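Local coordinates for protein TbpB (Actinobacillus pleuropneumoniae, PDB 3HOL) that probably binds host transferrin at the bacterial cell surface as the lipoprotein part of a receptor for iron acquisition, at residues Asn205-Ala210 with Gly236-Pro241; Glu244-Lys249 with Ala259-Lys264; Lys377-Trp382 with Arg405-Val410; Glu337-Gly342 with Ala481-Gly486. All coordinates share one frame; numbering follows the deposited sequence.

Contact 1. Residues Asn205-Ala210 with Gly236-Pro241; sequences NRFTGA and GGFYGP
The ring of Phe207 lies flat over the backbone of Gly236, whose CA sits 3.8 Å from the centroid of the Phe207 ring in a CH-pi contact. A chi1 of 44° tucks the Phe207 ring back across the antiparallel partner strand instead of out from the sheet. Glycine suits position 236: with only hydrogens on CA, the ring can lie directly on the main chain. The CD2 edge of Phe207 points at the face of Phe238 in a T-shaped stack, centroids 5.2 Å apart.

On the other face of the sheet Arg206 folds back over the same strand. Bent at chi2 and chi3, it lays its guanidinium above the Gly236-Gly237 peptide, and NH1 donates to Tyr239 OH at 3.0 Å. A water accepts from the same NH1 and lies over the Tyr239 ring, while NH2 forms a salt bridge with Glu235. Backbone bonds join Phe207 to Gly236 in both directions, and Phe238 N reaches Asn205 O at 2.8 Å, pairing strands 206-213 and 231-239 of the N-lobe barrel. The buried guanidinium is thus held through several of its nitrogens, and the neighbouring carboxylate of Glu235 probably helps it keep its charge.

Contact 2. Residues Glu244-Lys249 with Ala259-Lys264; sequences EEMAGK and AVFSAK
Strands 245-249 and 259-264 run almost exactly antiparallel, at 176°, with Met246-Ala263 and Gly248-Phe261 as hydrogen-bonded pairs and Ala247-Ser262 as a non-hydrogen-bonded pair between them. Phe261 leans across to its partner: a chi1 of 48° folds its ring over the strand gap and onto Gly248, whose CA is 4.0 Å from the centroid of the Phe261 ring. Glycine lets the ring settle directly on the main chain. On that same face the methyl CE of Met246 meets Phe261 CE1 at 4.0 Å, and Met246 CG packs on the small Ala263 CB.

The opposite face ends in charge. Glu245 CG touches Lys264 CB at 3.8 Å, but Glu245 OE2 and Lys264 NZ stay 4.2 Å apart, beyond a salt bridge, and a water lying very close to both appears to bridge them. A second water joins Lys264 NZ to Glu244 O. The carboxylate of Glu245 also accepts from the backbone N of Gln82 and Tyr83.

The two strands form a hairpin in the N-lobe barrel. Strand 119-133 flanks 257-265, and its Tyr122 and Trp126 pack beside Met246 and Phe261; strands 84-91 and 101-107 pack against the Ala247 and Val260 face.

Contact 3. Residues Lys377-Trp382 with Arg405-Val410; sequences KYIGTW and RTEFDV
Lys377 reaches across to Asp409, its partner on the neighbouring strand. Its CB leaves the sheet on the face shared with Ile379 and Glu407; CG, anti to the backbone N (chi1 -160°), stays at the margin of contact with Phe408 O, and bends at chi2 and chi3 bring CD nearer to that oxygen and to 3.2 Å from Asp409 OD1. CE stays beside Asp409 OD1, and NZ completes a salt bridge with Asp409 OD1 at 2.7 Å, meeting it on the syn side and 19° out of the carboxylate plane. A long, flexible lysine suits this partly exposed position because its methylenes run beside the aspartate before the charges meet. Farther along this face, Ile379 CD1 rests on Glu407 CG at 3.5 Å, the two side chains pointing the same way, so that the glutamate contributes its aliphatic part to the contact.

The other face is largely apolar. Val410 CG2 touches Tyr378 CD1 at 3.6 Å, and the hydroxyl of Tyr378 is hydrogen-bonded to Ala481 O. At the far end Thr406 CG2 meets Trp382 CD1 at 3.5 Å, a methyl against the indole whose NE1 bonds to Phe422 O. Gly380, paired with Thr406, adds no side chain beside it.

Paired backbone bonds join Tyr378 with Phe408 and Gly380 with Thr406, while the strand directions make 143°, well short of the 180° of flat antiparallel strands. This twist, with Tyr378, Phe408 and Val410 packing inward on Leu484 and a more polar outer face, is typical of an antiparallel beta barrel, here that of the C-lobe.

Contact 4. Residues Glu337-Gly342 with Ala481-Gly486; sequences EYMKFG and AAELGG
The carboxylate of Glu483 is gripped by two successive backbone amides: Glu337 N donates to OE2 of Glu483 at 2.6 Å, nearly straight at 177°, and Tyr338 N donates to OE1 of Glu483 at 2.9 Å. Both oxygens are met on their syn sides, so the pair of N-H groups holds the carboxylate like a two-pronged clamp and limits its rotation. Glu483 is carried there by an extended chain, with CG anti to its own carbonyl carbon (chi1 -55°). A glutamate suits the site because it is long enough to cross from its own strand to the other backbone and brings two acceptors to two adjacent donors; the amides probably help to stabilise its negative charge in this buried place.

The ring of Tyr338 comes edge-on to the same group, its CD2 lying 3.7 Å from Glu483 OE2. Beside it Met339 bends over the second strand: CG lies close to Glu483 OE1, SD is 3.3 Å from Leu484 O, and the methyl CE reaches Gly485 CA at 3.9 Å. The flexible thioether follows the backbone surface, and glycine at 485 lets the methyl come close.

The strand axes come no nearer than 8.4 Å and no backbone bonds link them. This is side-chain packing between two sheets, with Glu483 at the start of a C-lobe barrel strand clamping the start of strand 339-346: the interface of handle and barrel within the C-lobe.

In the fold
Contacts 1 and 2 belong to one continuous sheet of the N-lobe barrel: strands 231-239 and 245-251 are neighbours, and backbone bonds from Gly237 to Ala247 and from Tyr239 to Glu245 join the two contacts. Both are buried, and both lay an aromatic ring over a glycine. Contact 3 pairs strands in the C-lobe barrel, about 41 Å from contact 2 between centres; it is only partly buried, with a salt bridge on its outer face. Contact 4, also buried, joins different sheets through a carboxylate on backbone amides instead of strand pairing. Contact 3 is nested inside the loop that contact 4 closes, and the two touch where Phe341 packs against Thr381.

Contact 1. Residues Asn205-Ala210 with Gly236-Pro241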
loop_
_atom_site.group_PDB
_atom_site.type_symbol
_atom_site.label_atom_id
_atom_site.label_comp_id
_atom_site.label_asym_id
_atom_site.label_seq_id
_atom_site.Cartn_x
_atom_site.Cartn_y
_atom_site.Cartn_z
ATOM N N ASN A 205 -2.709 5.209 -2.539
ATOM C CA ASN A 205 -4.001 4.622 -2.154
ATOM C C ASN A 205 -4.375 5.006 -0.723
ATOM O O ASN A 205 -5.192 4.338 -0.092
ATOM C CB ASN A 205 -4.065 3.094 -2.385
ATOM C CG ASN A 205 -2.923 2.354 -1.719
ATOM O OD1 ASN A 205 -2.494 2.737 -0.638
ATOM N ND2 ASN A 205 -2.392 1.319 -2.383
ATOM N N ARG A 206 -3.782 6.095 -0.216
ATOM C CA ARG A 206 -4.055 6.523 1.162
ATOM C C ARG A 206 -4.730 7.892 1.183
ATOM O O ARG A 206 -4.751 8.613 0.173
ATOM C CB ARG A 206 -2.755 6.557 2.009
ATOM C CG ARG A 206 -1.917 5.277 1.964
ATOM C CD ARG A 206 -2.674 4.087 2.508
ATOM N NE ARG A 206 -2.775 4.128 3.959
ATOM C CZ ARG A 206 -3.137 3.083 4.704
ATOM N NH1 ARG A 206 -3.433 1.926 4.126
ATOM N NH2 ARG A 206 -3.212 3.187 6.036
ATOM N N PHE A 207 -5.357 8.223 2.309
ATOM C CA PHE A 207 -5.854 9.573 2.489
ATOM C C PHE A 207 -5.347 10.109 3.823
ATOM O O PHE A 207 -5.195 9.340 4.799
ATOM C CB PHE A 207 -7.390 9.653 2.353
ATOM C CG PHE A 207 -8.109 8.551 3.069
ATOM C CD1 PHE A 207 -8.467 8.687 4.396
ATOM C CD2 PHE A 207 -8.345 7.319 2.437
ATOM C CE1 PHE A 207 -9.100 7.623 5.093
ATOM C CE2 PHE A 207 -8.978 6.292 3.101
ATOM C CZ PHE A 207 -9.362 6.452 4.454
ATOM N N THR A 208 -5.071 11.428 3.861
ATOM C CA THR A 208 -4.647 12.109 5.096
ATOM C C THR A 208 -5.413 13.401 5.289
ATOM O O THR A 208 -5.721 14.142 4.310
ATOM C CB THR A 208 -3.132 12.462 5.074
ATOM O OG1 THR A 208 -2.854 13.223 3.901
ATOM C CG2 THR A 208 -2.274 11.208 5.005
ATOM N N GLY A 209 -5.732 13.717 6.542
ATOM C CA GLY A 209 -6.520 14.906 6.772
ATOM C C GLY A 209 -6.856 15.139 8.224
ATOM O O GLY A 209 -6.018 14.882 9.096
ATOM N N ALA A 210 -8.099 15.578 8.478
ATOM C CA ALA A 210 -8.511 16.037 9.786
ATOM C C ALA A 210 -9.918 15.604 10.158
ATOM O O ALA A 210 -10.791 15.456 9.288
ATOM C CB ALA A 210 -8.378 17.595 9.852
ATOM N N GLY A 236 -5.922 6.986 6.475
ATOM C CA GLY A 236 -6.438 5.645 6.163
ATOM C C GLY A 236 -6.102 5.248 4.751
ATOM O O GLY A 236 -5.300 5.905 4.131
ATOM N N GLY A 237 -6.718 4.170 4.262
ATOM C CA GLY A 237 -6.415 3.679 2.934
ATOM C C GLY A 237 -7.639 3.129 2.230
ATOM O O GLY A 237 -8.668 2.821 2.880
ATOM N N PHE A 238 -7.518 3.043 0.905
ATOM C CA PHE A 238 -8.445 2.307 0.085
ATOM C C PHE A 238 -7.922 0.926 -0.099
ATOM O O PHE A 238 -6.746 0.739 -0.342
ATOM C CB PHE A 238 -8.603 3.001 -1.268
ATOM C CG PHE A 238 -9.227 4.368 -1.150
ATOM C CD1 PHE A 238 -10.611 4.486 -0.894
ATOM C CD2 PHE A 238 -8.444 5.516 -1.263
ATOM C CE1 PHE A 238 -11.214 5.733 -0.791
ATOM C CE2 PHE A 238 -9.035 6.792 -1.134
ATOM C CZ PHE A 238 -10.450 6.881 -0.907
ATOM N N TYR A 239 -8.814 -0.043 0.040
ATOM C CA TYR A 239 -8.444 -1.450 -0.042
ATOM C C TYR A 239 -9.402 -2.168 -1.016
ATOM O O TYR A 239 -10.499 -1.693 -1.293
ATOM C CB TYR A 239 -8.567 -2.092 1.330
ATOM C CG TYR A 239 -7.656 -1.525 2.414
ATOM C CD1 TYR A 239 -6.454 -2.152 2.726
ATOM C CD2 TYR A 239 -8.035 -0.407 3.164
ATOM C CE1 TYR A 239 -5.624 -1.675 3.745
ATOM C CE2 TYR A 239 -7.207 0.097 4.201
ATOM C CZ TYR A 239 -6.000 -0.566 4.489
ATOM O OH TYR A 239 -5.153 -0.127 5.499
ATOM N N GLY A 240 -9.025 -3.347 -1.484
ATOM C CA GLY A 240 -9.674 -3.896 -2.679
ATOM C C GLY A 240 -8.906 -3.411 -3.890
ATOM O O GLY A 240 -8.446 -2.254 -3.914
ATOM N N PRO A 241 -8.775 -4.264 -4.930
ATOM C CA PRO A 241 -7.934 -3.872 -6.061
ATOM C C PRO A 241 -8.337 -2.556 -6.721
ATOM O O PRO A 241 -7.486 -1.904 -7.277
ATOM C CB PRO A 241 -8.140 -5.012 -7.084
ATOM C CG PRO A 241 -8.572 -6.202 -6.238
ATOM C CD PRO A 241 -9.246 -5.670 -5.012
HETATM O O HOH W 1 -4.303 1.381 1.260
#

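Contact 2. Residues Glu244-Lys249 with Ala259-Lys264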
loop_
_atom_site.group_PDB
_atom_site.type_symbol
_atom_site.label_atom_id
_atom_site.label_comp_id
_atom_site.label_asym_id
_atom_site.label_seq_id
_atom_site.Cartn_x
_atom_site.Cartn_y
_atom_site.Cartn_z
ATOM N N GLU A 244 -12.671 -0.626 -3.641
ATOM C CA GLU A 244 -14.017 -0.999 -3.252
ATOM C C GLU A 244 -14.366 -0.553 -1.815
ATOM O O GLU A 244 -15.494 -0.252 -1.550
ATOM C CB GLU A 244 -14.186 -2.521 -3.346
ATOM C CG GLU A 244 -14.177 -3.067 -4.811
ATOM C CD GLU A 244 -12.822 -3.497 -5.335
ATOM O OE1 GLU A 244 -11.741 -3.002 -4.933
ATOM O OE2 GLU A 244 -12.826 -4.336 -6.234
ATOM N N GLU A 245 -13.379 -0.505 -0.918
ATOM C CA GLU A 245 -13.633 -0.294 0.508
ATOM C C GLU A 245 -12.546 0.637 1.062
ATOM O O GLU A 245 -11.530 0.920 0.364
ATOM C CB GLU A 245 -13.626 -1.654 1.253
ATOM C CG GLU A 245 -14.849 -2.546 0.815
ATOM C CD GLU A 245 -14.774 -3.937 1.344
ATOM O OE1 GLU A 245 -13.978 -4.215 2.267
ATOM O OE2 GLU A 245 -15.497 -4.776 0.817
ATOM N N MET A 246 -12.773 1.152 2.276
ATOM C CA MET A 246 -11.812 2.070 2.889
ATOM C C MET A 246 -11.830 1.849 4.398
ATOM O O MET A 246 -12.842 1.396 4.967
ATOM C CB MET A 246 -12.136 3.538 2.532
ATOM C CG MET A 246 -13.559 3.940 2.985
ATOM S SD MET A 246 -13.902 5.708 2.722
ATOM C CE MET A 246 -13.065 6.456 4.197
ATOM N N ALA A 247 -10.712 2.152 5.060
ATOM C CA ALA A 247 -10.646 2.010 6.515
ATOM C C ALA A 247 -9.590 2.983 6.998
ATOM O O ALA A 247 -8.698 3.399 6.217
ATOM C CB ALA A 247 -10.291 0.559 6.909
ATOM N N GLY A 248 -9.698 3.396 8.245
ATOM C CA GLY A 248 -8.665 4.306 8.787
ATOM C C GLY A 248 -8.904 4.694 10.214
ATOM O O GLY A 248 -9.719 4.072 10.924
ATOM N N LYS A 249 -8.158 5.705 10.665
ATOM C CA LYS A 249 -8.194 6.053 12.090
ATOM C C LYS A 249 -7.843 7.514 12.264
ATOM O O LYS A 249 -7.291 8.157 11.348
ATOM C CB LYS A 249 -7.190 5.185 12.902
ATOM C CG LYS A 249 -5.727 5.694 12.797
ATOM C CD LYS A 249 -4.736 4.708 13.463
ATOM C CE LYS A 249 -3.339 5.324 13.671
ATOM N NZ LYS A 249 -2.781 5.822 12.344
ATOM N N ALA A 259 -10.094 6.922 17.256
ATOM C CA ALA A 259 -11.250 6.502 16.497
ATOM C C ALA A 259 -10.818 5.669 15.295
ATOM O O ALA A 259 -9.778 5.910 14.716
ATOM C CB ALA A 259 -12.029 7.766 16.022
ATOM N N VAL A 260 -11.615 4.688 14.912
ATOM C CA VAL A 260 -11.362 3.870 13.717
ATOM C C VAL A 260 -12.641 3.797 12.891
ATOM O O VAL A 260 -13.719 4.031 13.410
ATOM C CB VAL A 260 -10.930 2.381 14.039
ATOM C CG1 VAL A 260 -9.573 2.326 14.787
ATOM C CG2 VAL A 260 -12.025 1.640 14.909
ATOM N N PHE A 261 -12.523 3.460 11.606
ATOM C CA PHE A 261 -13.718 3.388 10.760
ATOM C C PHE A 261 -13.447 2.480 9.586
ATOM O O PHE A 261 -12.304 2.219 9.240
ATOM C CB PHE A 261 -14.163 4.802 10.297
ATOM C CG PHE A 261 -13.039 5.648 9.752
ATOM C CD1 PHE A 261 -12.668 5.582 8.410
ATOM C CD2 PHE A 261 -12.368 6.537 10.579
ATOM C CE1 PHE A 261 -11.620 6.363 7.908
ATOM C CE2 PHE A 261 -11.305 7.318 10.084
ATOM C CZ PHE A 261 -10.940 7.225 8.747
ATOM N N SER A 262 -14.516 1.920 9.038
ATOM C CA SER A 262 -14.437 1.170 7.779
ATOM C C SER A 262 -15.791 1.308 7.047
ATOM O O SER A 262 -16.847 1.493 7.670
ATOM C CB SER A 262 -14.111 -0.315 8.068
ATOM O OG SER A 262 -15.081 -0.889 8.940
ATOM N N ALA A 263 -15.754 1.229 5.717
ATOM C CA ALA A 263 -16.922 1.518 4.916
ATOM C C ALA A 263 -16.695 0.976 3.502
ATOM O O ALA A 263 -15.580 0.709 3.113
ATOM C CB ALA A 263 -17.152 3.024 4.864
ATOM N N LYS A 264 -17.776 0.859 2.735
ATOM C CA LYS A 264 -17.738 0.274 1.398
ATOM C C LYS A 264 -18.631 1.123 0.512
ATOM O O LYS A 264 -19.678 1.581 0.987
ATOM C CB LYS A 264 -18.299 -1.141 1.506
ATOM C CG LYS A 264 -18.691 -1.817 0.202
ATOM C CD LYS A 264 -19.321 -3.210 0.493
ATOM C CE LYS A 264 -19.721 -3.903 -0.821
ATOM N NZ LYS A 264 -18.622 -3.854 -1.855
HETATM O O HOH W 2 -17.636 -1.462 -2.983
HETATM O O HOH W 3 -16.309 -4.891 -1.636
#

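Contact 3. Residues Lys377-Trp382 with Arg405-Val410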
loop_
_atom_site.group_PDB
_atom_site.type_symbol
_atom_site.label_atom_id
_atom_site.label_comp_id
_atom_site.label_asym_id
_atom_site.label_seq_id
_atom_site.Cartn_x
_atom_site.Cartn_y
_atom_site.Cartn_z
ATOM N N LYS A 377 12.848 8.602 -27.142
ATOM C CA LYS A 377 13.683 7.439 -26.878
ATOM C C LYS A 377 13.737 7.256 -25.378
ATOM O O LYS A 377 13.926 8.238 -24.664
ATOM C CB LYS A 377 15.120 7.711 -27.321
ATOM C CG LYS A 377 15.962 6.471 -27.549
ATOM C CD LYS A 377 15.369 5.688 -28.704
ATOM C CE LYS A 377 16.404 4.938 -29.487
ATOM N NZ LYS A 377 15.793 4.601 -30.789
ATOM N N TYR A 378 13.591 6.015 -24.907
ATOM C CA TYR A 378 13.885 5.691 -23.531
ATOM C C TYR A 378 14.989 4.660 -23.497
ATOM O O TYR A 378 15.053 3.768 -24.350
ATOM C CB TYR A 378 12.648 5.185 -22.773
ATOM C CG TYR A 378 11.543 6.191 -22.531
ATOM C CD1 TYR A 378 10.782 6.710 -23.591
ATOM C CD2 TYR A 378 11.214 6.582 -21.230
ATOM C CE1 TYR A 378 9.755 7.632 -23.352
ATOM C CE2 TYR A 378 10.184 7.485 -20.983
ATOM C CZ TYR A 378 9.471 8.011 -22.044
ATOM O OH TYR A 378 8.470 8.915 -21.787
ATOM N N ILE A 379 15.864 4.801 -22.512
ATOM C CA ILE A 379 17.016 3.918 -22.314
ATOM C C ILE A 379 17.123 3.463 -20.840
ATOM O O ILE A 379 17.064 4.274 -19.927
ATOM C CB ILE A 379 18.377 4.629 -22.674
ATOM C CG1 ILE A 379 18.397 5.128 -24.121
ATOM C CG2 ILE A 379 19.579 3.700 -22.404
ATOM C CD1 ILE A 379 18.269 4.032 -25.170
ATOM N N GLY A 380 17.360 2.182 -20.621
ATOM C CA GLY A 380 17.552 1.696 -19.261
ATOM C C GLY A 380 18.183 0.330 -19.290
ATOM O O GLY A 380 19.036 0.042 -20.145
ATOM N N THR A 381 17.765 -0.518 -18.355
ATOM C CA THR A 381 18.349 -1.839 -18.211
ATOM C C THR A 381 17.260 -2.836 -17.743
ATOM O O THR A 381 16.087 -2.478 -17.702
ATOM C CB THR A 381 19.602 -1.783 -17.310
ATOM O OG1 THR A 381 20.221 -3.061 -17.273
ATOM C CG2 THR A 381 19.289 -1.343 -15.868
ATOM N N TRP A 382 17.642 -4.065 -17.405
ATOM C CA TRP A 382 16.662 -5.053 -17.015
ATOM C C TRP A 382 17.307 -6.133 -16.160
ATOM O O TRP A 382 18.530 -6.197 -16.049
ATOM C CB TRP A 382 15.932 -5.603 -18.252
ATOM C CG TRP A 382 16.793 -6.293 -19.313
ATOM C CD1 TRP A 382 17.983 -5.858 -19.851
ATOM C CD2 TRP A 382 16.491 -7.535 -19.973
ATOM N NE1 TRP A 382 18.435 -6.752 -20.815
ATOM C CE2 TRP A 382 17.548 -7.797 -20.892
ATOM C CE3 TRP A 382 15.421 -8.448 -19.885
ATOM C CZ2 TRP A 382 17.563 -8.940 -21.705
ATOM C CZ3 TRP A 382 15.433 -9.577 -20.680
ATOM C CH2 TRP A 382 16.501 -9.821 -21.585
ATOM N N ARG A 405 21.343 -3.673 -21.874
ATOM C CA ARG A 405 20.657 -2.466 -22.292
ATOM C C ARG A 405 19.164 -2.705 -22.566
ATOM O O ARG A 405 18.770 -3.765 -23.047
ATOM C CB ARG A 405 21.288 -1.945 -23.585
ATOM C CG ARG A 405 22.776 -1.531 -23.474
ATOM C CD ARG A 405 23.470 -1.827 -24.801
ATOM N NE ARG A 405 23.874 -3.242 -24.919
ATOM C CZ ARG A 405 24.079 -3.882 -26.080
ATOM N NH1 ARG A 405 23.907 -3.251 -27.251
ATOM N NH2 ARG A 405 24.467 -5.155 -26.071
ATOM N N THR A 406 18.353 -1.684 -22.342
ATOM C CA THR A 406 17.029 -1.686 -22.945
ATOM C C THR A 406 16.866 -0.367 -23.656
ATOM O O THR A 406 17.466 0.631 -23.252
ATOM C CB THR A 406 15.909 -1.874 -21.895
ATOM O OG1 THR A 406 15.990 -0.822 -20.925
ATOM C CG2 THR A 406 16.033 -3.231 -21.160
ATOM N N GLU A 407 16.075 -0.359 -24.722
ATOM C CA GLU A 407 15.784 0.844 -25.501
ATOM C C GLU A 407 14.356 0.750 -25.945
ATOM O O GLU A 407 13.882 -0.334 -26.275
ATOM C CB GLU A 407 16.648 0.913 -26.767
ATOM C CG GLU A 407 18.132 0.767 -26.497
ATOM C CD GLU A 407 18.981 0.736 -27.783
ATOM O OE1 GLU A 407 18.424 0.504 -28.888
ATOM O OE2 GLU A 407 20.211 0.907 -27.636
ATOM N N PHE A 408 13.683 1.891 -25.994
ATOM C CA PHE A 408 12.295 1.972 -26.428
ATOM C C PHE A 408 12.084 3.232 -27.246
ATOM O O PHE A 408 12.660 4.290 -26.926
ATOM C CB PHE A 408 11.349 1.980 -25.205
ATOM C CG PHE A 408 11.553 0.817 -24.296
ATOM C CD1 PHE A 408 10.800 -0.337 -24.461
ATOM C CD2 PHE A 408 12.523 0.858 -23.299
ATOM C CE1 PHE A 408 10.999 -1.417 -23.655
ATOM C CE2 PHE A 408 12.734 -0.232 -22.455
ATOM C CZ PHE A 408 11.975 -1.381 -22.648
ATOM N N ASP A 409 11.309 3.089 -28.320
ATOM C CA ASP A 409 10.787 4.221 -29.082
ATOM C C ASP A 409 9.342 4.367 -28.697
ATOM O O ASP A 409 8.580 3.406 -28.757
ATOM C CB ASP A 409 10.857 3.994 -30.588
ATOM C CG ASP A 409 12.270 3.784 -31.085
ATOM O OD1 ASP A 409 13.232 3.980 -30.317
ATOM O OD2 ASP A 409 12.405 3.398 -32.259
ATOM N N VAL A 410 8.986 5.581 -28.292
ATOM C CA VAL A 410 7.660 5.852 -27.781
ATOM C C VAL A 410 7.052 6.961 -28.629
ATOM O O VAL A 410 7.610 8.061 -28.747
ATOM C CB VAL A 410 7.704 6.271 -26.270
ATOM C CG1 VAL A 410 6.349 6.828 -25.813
ATOM C CG2 VAL A 410 8.152 5.104 -25.399
#

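Contact 4. Residues Glu337-Gly342 with Ala481-Gly486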
loop_
_atom_site.group_PDB
_atom_site.type_symbol
_atom_site.label_atom_id
_atom_site.label_comp_id
_atom_site.label_asym_id
_atom_site.label_seq_id
_atom_site.Cartn_x
_atom_site.Cartn_y
_atom_site.Cartn_z
ATOM N N GLU A 337 13.390 7.730 -10.252
ATOM C CA GLU A 337 12.853 8.256 -8.983
ATOM C C GLU A 337 11.433 7.764 -8.658
ATOM O O GLU A 337 10.994 7.831 -7.492
ATOM C CB GLU A 337 12.851 9.780 -9.043
ATOM C CG GLU A 337 14.264 10.409 -9.191
ATOM C CD GLU A 337 14.765 10.947 -7.876
ATOM O OE1 GLU A 337 15.919 10.656 -7.488
ATOM O OE2 GLU A 337 13.991 11.648 -7.199
ATOM N N TYR A 338 10.710 7.277 -9.675
ATOM C CA TYR A 338 9.273 6.952 -9.502
ATOM C C TYR A 338 8.940 5.466 -9.729
ATOM O O TYR A 338 7.747 5.099 -9.779
ATOM C CB TYR A 338 8.408 7.842 -10.400
ATOM C CG TYR A 338 8.573 9.322 -10.070
ATOM C CD1 TYR A 338 7.814 9.914 -9.078
ATOM C CD2 TYR A 338 9.534 10.111 -10.737
ATOM C CE1 TYR A 338 7.962 11.261 -8.765
ATOM C CE2 TYR A 338 9.696 11.457 -10.427
ATOM C CZ TYR A 338 8.895 12.025 -9.452
ATOM O OH TYR A 338 9.054 13.340 -9.127
ATOM N N MET A 339 9.992 4.653 -9.857
ATOM C CA MET A 339 9.902 3.197 -10.001
ATOM C C MET A 339 11.187 2.569 -9.484
ATOM O O MET A 339 12.194 3.247 -9.342
ATOM C CB MET A 339 9.670 2.798 -11.476
ATOM C CG MET A 339 10.773 3.268 -12.479
ATOM S SD MET A 339 10.718 2.325 -14.029
ATOM C CE MET A 339 10.635 0.612 -13.456
ATOM N N LYS A 340 11.126 1.273 -9.184
ATOM C CA LYS A 340 12.257 0.457 -8.739
ATOM C C LYS A 340 11.998 -0.936 -9.273
ATOM O O LYS A 340 10.836 -1.359 -9.328
ATOM C CB LYS A 340 12.269 0.352 -7.208
ATOM C CG LYS A 340 12.766 1.607 -6.466
ATOM C CD LYS A 340 14.289 1.745 -6.610
ATOM C CE LYS A 340 14.895 2.820 -5.705
ATOM N NZ LYS A 340 15.229 4.009 -6.531
ATOM N N PHE A 341 13.058 -1.648 -9.647
ATOM C CA PHE A 341 12.915 -3.047 -10.061
ATOM C C PHE A 341 14.173 -3.776 -9.665
ATOM O O PHE A 341 15.195 -3.155 -9.402
ATOM C CB PHE A 341 12.630 -3.182 -11.579
ATOM C CG PHE A 341 13.774 -2.707 -12.479
ATOM C CD1 PHE A 341 14.843 -3.567 -12.802
ATOM C CD2 PHE A 341 13.762 -1.408 -13.008
ATOM C CE1 PHE A 341 15.892 -3.125 -13.648
ATOM C CE2 PHE A 341 14.826 -0.952 -13.861
ATOM C CZ PHE A 341 15.870 -1.807 -14.163
ATOM N N GLY A 342 14.107 -5.084 -9.551
ATOM C CA GLY A 342 15.337 -5.810 -9.341
ATOM C C GLY A 342 15.069 -7.226 -8.958
ATOM O O GLY A 342 14.037 -7.814 -9.346
ATOM N N ALA A 481 5.803 11.400 -17.137
ATOM C CA ALA A 481 5.999 10.133 -17.853
ATOM C C ALA A 481 7.416 9.959 -18.404
ATOM O O ALA A 481 7.614 9.279 -19.426
ATOM C CB ALA A 481 4.953 9.946 -18.977
ATOM N N ALA A 482 8.396 10.533 -17.704
ATOM C CA ALA A 482 9.800 10.463 -18.095
ATOM C C ALA A 482 10.438 9.128 -17.751
ATOM O O ALA A 482 11.602 8.896 -18.082
ATOM C CB ALA A 482 10.596 11.601 -17.413
ATOM N N GLU A 483 9.705 8.271 -17.036
ATOM C CA GLU A 483 10.176 6.927 -16.714
ATOM C C GLU A 483 9.129 5.927 -17.183
ATOM O O GLU A 483 7.918 6.199 -17.124
ATOM C CB GLU A 483 10.432 6.776 -15.198
ATOM C CG GLU A 483 11.420 7.852 -14.626
ATOM C CD GLU A 483 11.692 7.737 -13.135
ATOM O OE1 GLU A 483 11.208 6.784 -12.516
ATOM O OE2 GLU A 483 12.427 8.589 -12.559
ATOM N N LEU A 484 9.596 4.786 -17.656
ATOM C CA LEU A 484 8.687 3.674 -18.010
ATOM C C LEU A 484 9.262 2.358 -17.516
ATOM O O LEU A 484 10.482 2.241 -17.279
ATOM C CB LEU A 484 8.351 3.622 -19.518
ATOM C CG LEU A 484 9.395 3.191 -20.577
ATOM C CD1 LEU A 484 9.625 1.689 -20.682
ATOM C CD2 LEU A 484 9.007 3.713 -21.929
ATOM N N GLY A 485 8.386 1.375 -17.322
ATOM C CA GLY A 485 8.826 0.059 -16.878
ATOM C C GLY A 485 7.760 -0.980 -17.169
ATOM O O GLY A 485 6.608 -0.636 -17.458
ATOM N N GLY A 486 8.115 -2.253 -17.069
ATOM C CA GLY A 486 7.112 -3.297 -17.251
ATOM C C GLY A 486 7.716 -4.668 -17.074
ATOM O O GLY A 486 8.859 -4.810 -16.634
#